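Local coordinates for protein Rio2 kinase (Chaetomium thermophilum, PDB 4GYI) that binds ADP and magnesium and carries a phosphoaspartate as an atypical RIO-family kinase, probably a serine/threonine kinase, with an ATPase-dependent role on the pre-40S ribosomal subunit, at residues A[166-176]-A[217-226]. Numbering follows the deposited sequence.
Sequences FMKALYEEGFP and LILRLAKHGL
Phe175 is clamped between two helix ends of the RIO domain: the guanidinium of Arg220 lies flat over one face, CZ 4.0 Å from the ring centroid with the planes 9° apart, a cation-pi stack. Arg220 can lie so because CG is anti to the backbone N (chi1 -175°) and the chain runs extended to NE; its methylenes pass the CE1-CZ rim. On the opposite face Leu170 CD2, from Phe175's own segment, sits toward the rim. The ring's edge points at the face of His224 in a T-shaped pair, the imidazole fixed by ND1 bonding to Lys313 O. Behind Phe175 the packing is tight and apolar: Leu170 and Leu221 cross at about a right angle, CD2 to CD2 3.7 Å, while Leu226 turns CD1 to Leu170 CD2 and CD2 to Phe166 CE1. The looser, more exposed side holds Glu173, Gly174 and Arg220. Gly174 closes its helix in a Schellman motif, where a CB would jam against Glu173 O; its carbonyl O takes a weak 3.4 Å bond from Arg220 NH1. A leucine replacing Arg220 would probably lose the cation-pi stack and leave that carbonyl without this donor. Apolar packing thus joins the C-terminal ends of helices 149-172 and 207-223, the latter probably leading toward the kinase catalytic loop, while stacking probably lets the arginine keep its charge against a buried ring.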
# COMPACT_ATOMS: atom_id res chain seq x y z
N PHE A 166 -4.75 9.05 -2.26
CA PHE A 166 -6.17 8.75 -2.19
C PHE A 166 -6.66 8.69 -0.77
O PHE A 166 -7.77 9.11 -0.49
CB PHE A 166 -6.53 7.48 -2.94
CG PHE A 166 -6.64 7.68 -4.41
CD1 PHE A 166 -7.16 8.86 -4.91
CD2 PHE A 166 -6.23 6.71 -5.29
CE1 PHE A 166 -7.27 9.07 -6.28
CE2 PHE A 166 -6.34 6.92 -6.65
CZ PHE A 166 -6.85 8.10 -7.14
N MET A 167 -5.82 8.19 0.14
CA MET A 167 -6.25 8.12 1.52
C MET A 167 -6.37 9.53 2.09
O MET A 167 -7.30 9.81 2.83
CB MET A 167 -5.31 7.23 2.34
CG MET A 167 -5.74 6.99 3.79
SD MET A 167 -4.49 6.01 4.67
CE MET A 167 -4.35 4.60 3.54
N LYS A 168 -5.45 10.42 1.73
CA LYS A 168 -5.59 11.82 2.12
C LYS A 168 -6.87 12.46 1.59
O LYS A 168 -7.61 13.10 2.35
CB LYS A 168 -4.40 12.67 1.64
CG LYS A 168 -3.15 12.58 2.50
CD LYS A 168 -2.15 13.64 2.08
CE LYS A 168 -2.73 15.05 2.23
NZ LYS A 168 -1.94 16.12 1.53
N ALA A 169 -7.12 12.32 0.30
CA ALA A 169 -8.30 12.94 -0.31
C ALA A 169 -9.56 12.42 0.37
O ALA A 169 -10.46 13.18 0.70
CB ALA A 169 -8.36 12.68 -1.83
N LEU A 170 -9.60 11.11 0.60
CA LEU A 170 -10.81 10.50 1.12
C LEU A 170 -10.99 10.88 2.57
O LEU A 170 -12.09 11.17 3.02
CB LEU A 170 -10.76 8.97 0.97
CG LEU A 170 -10.88 8.51 -0.48
CD1 LEU A 170 -10.50 7.05 -0.61
CD2 LEU A 170 -12.30 8.75 -0.97
N TYR A 171 -9.89 10.86 3.31
CA TYR A 171 -9.94 11.20 4.73
C TYR A 171 -10.42 12.64 4.94
O TYR A 171 -11.23 12.91 5.82
CB TYR A 171 -8.56 11.00 5.36
CG TYR A 171 -8.55 11.27 6.84
CD1 TYR A 171 -9.00 10.31 7.74
CD2 TYR A 171 -8.10 12.48 7.35
CE1 TYR A 171 -9.00 10.55 9.10
CE2 TYR A 171 -8.09 12.73 8.71
CZ TYR A 171 -8.55 11.76 9.58
OH TYR A 171 -8.54 11.99 10.94
N GLU A 172 -9.93 13.56 4.12
CA GLU A 172 -10.30 14.97 4.25
C GLU A 172 -11.75 15.25 3.81
O GLU A 172 -12.40 16.14 4.35
CB GLU A 172 -9.30 15.86 3.53
CG GLU A 172 -7.95 15.94 4.24
CD GLU A 172 -6.80 16.33 3.31
OE1 GLU A 172 -6.98 16.31 2.07
OE2 GLU A 172 -5.70 16.66 3.83
N GLU A 173 -12.26 14.47 2.87
CA GLU A 173 -13.66 14.59 2.49
C GLU A 173 -14.65 14.03 3.51
O GLU A 173 -15.86 14.18 3.34
CB GLU A 173 -13.92 13.96 1.13
CG GLU A 173 -13.36 14.77 0.00
CD GLU A 173 -13.82 16.22 0.08
OE1 GLU A 173 -12.98 17.08 0.42
OE2 GLU A 173 -15.02 16.47 -0.19
N GLY A 174 -14.15 13.37 4.54
CA GLY A 174 -15.03 12.77 5.54
C GLY A 174 -15.38 11.30 5.32
O GLY A 174 -16.29 10.78 5.97
N PHE A 175 -14.68 10.62 4.41
CA PHE A 175 -14.88 9.18 4.21
C PHE A 175 -14.30 8.37 5.37
O PHE A 175 -13.31 8.78 5.98
CB PHE A 175 -14.21 8.71 2.93
CG PHE A 175 -14.96 9.06 1.69
CD1 PHE A 175 -15.78 8.13 1.08
CD2 PHE A 175 -14.81 10.31 1.11
CE1 PHE A 175 -16.46 8.45 -0.08
CE2 PHE A 175 -15.49 10.63 -0.05
CZ PHE A 175 -16.31 9.70 -0.65
N PRO A 176 -14.92 7.21 5.68
CA PRO A 176 -14.39 6.37 6.76
C PRO A 176 -13.18 5.54 6.27
O PRO A 176 -13.33 4.44 5.77
CB PRO A 176 -15.57 5.48 7.12
CG PRO A 176 -16.35 5.35 5.81
CD PRO A 176 -16.15 6.66 5.08
N LEU A 217 -21.72 3.58 0.33
CA LEU A 217 -20.30 3.89 0.16
C LEU A 217 -19.84 3.84 -1.30
O LEU A 217 -19.11 4.72 -1.75
CB LEU A 217 -19.41 2.97 1.01
CG LEU A 217 -19.20 3.39 2.45
CD1 LEU A 217 -18.29 2.40 3.15
CD2 LEU A 217 -18.62 4.80 2.50
N ILE A 218 -20.24 2.81 -2.03
CA ILE A 218 -19.83 2.70 -3.44
C ILE A 218 -20.39 3.85 -4.24
O ILE A 218 -19.70 4.44 -5.06
CB ILE A 218 -20.31 1.40 -4.06
CG1 ILE A 218 -19.56 0.23 -3.44
CG2 ILE A 218 -20.11 1.44 -5.59
CD1 ILE A 218 -20.24 -1.11 -3.69
N LEU A 219 -21.65 4.19 -3.97
CA LEU A 219 -22.29 5.32 -4.62
C LEU A 219 -21.67 6.64 -4.17
O LEU A 219 -21.46 7.53 -4.98
CB LEU A 219 -23.80 5.31 -4.39
CG LEU A 219 -24.53 4.11 -4.99
CD1 LEU A 219 -26.04 4.18 -4.74
CD2 LEU A 219 -24.26 3.97 -6.49
N ARG A 220 -21.33 6.77 -2.89
CA ARG A 220 -20.68 8.00 -2.44
C ARG A 220 -19.32 8.17 -3.10
O ARG A 220 -18.99 9.27 -3.56
CB ARG A 220 -20.54 8.06 -0.91
CG ARG A 220 -19.97 9.39 -0.43
CD ARG A 220 -19.93 9.53 1.09
NE ARG A 220 -19.32 10.81 1.46
CZ ARG A 220 -18.68 11.05 2.60
NH1 ARG A 220 -18.55 10.12 3.55
NH2 ARG A 220 -18.16 12.26 2.80
N LEU A 221 -18.54 7.09 -3.16
CA LEU A 221 -17.26 7.13 -3.88
C LEU A 221 -17.46 7.58 -5.33
O LEU A 221 -16.75 8.46 -5.81
CB LEU A 221 -16.58 5.76 -3.84
CG LEU A 221 -15.80 5.34 -2.60
CD1 LEU A 221 -15.40 3.89 -2.73
CD2 LEU A 221 -14.55 6.19 -2.39
N ALA A 222 -18.45 7.01 -6.01
CA ALA A 222 -18.68 7.29 -7.43
C ALA A 222 -19.07 8.75 -7.65
O ALA A 222 -18.63 9.37 -8.62
CB ALA A 222 -19.74 6.36 -7.99
N LYS A 223 -19.87 9.29 -6.74
CA LYS A 223 -20.24 10.70 -6.77
C LYS A 223 -19.01 11.61 -6.66
O LYS A 223 -19.02 12.73 -7.15
CB LYS A 223 -21.27 11.03 -5.68
CG LYS A 223 -20.97 12.27 -4.85
CD LYS A 223 -22.22 12.81 -4.19
CE LYS A 223 -23.19 13.33 -5.25
NZ LYS A 223 -24.53 13.63 -4.69
N HIS A 224 -17.93 11.10 -6.06
CA HIS A 224 -16.68 11.86 -5.98
C HIS A 224 -15.66 11.43 -7.04
O HIS A 224 -14.48 11.75 -6.94
CB HIS A 224 -16.06 11.79 -4.58
CG HIS A 224 -16.80 12.60 -3.56
ND1 HIS A 224 -16.40 13.86 -3.16
CD2 HIS A 224 -17.95 12.34 -2.87
CE1 HIS A 224 -17.25 14.33 -2.27
NE2 HIS A 224 -18.20 13.43 -2.08
N GLY A 225 -16.13 10.71 -8.07
CA GLY A 225 -15.28 10.36 -9.20
C GLY A 225 -14.46 9.08 -9.06
O GLY A 225 -13.60 8.79 -9.90
N LEU A 226 -14.73 8.30 -8.03
CA LEU A 226 -13.90 7.13 -7.75
C LEU A 226 -14.62 5.78 -7.77
O LEU A 226 -15.82 5.68 -7.45
CB LEU A 226 -13.21 7.28 -6.40
CG LEU A 226 -12.15 8.38 -6.35
CD1 LEU A 226 -11.73 8.61 -4.92
CD2 LEU A 226 -10.96 8.00 -7.22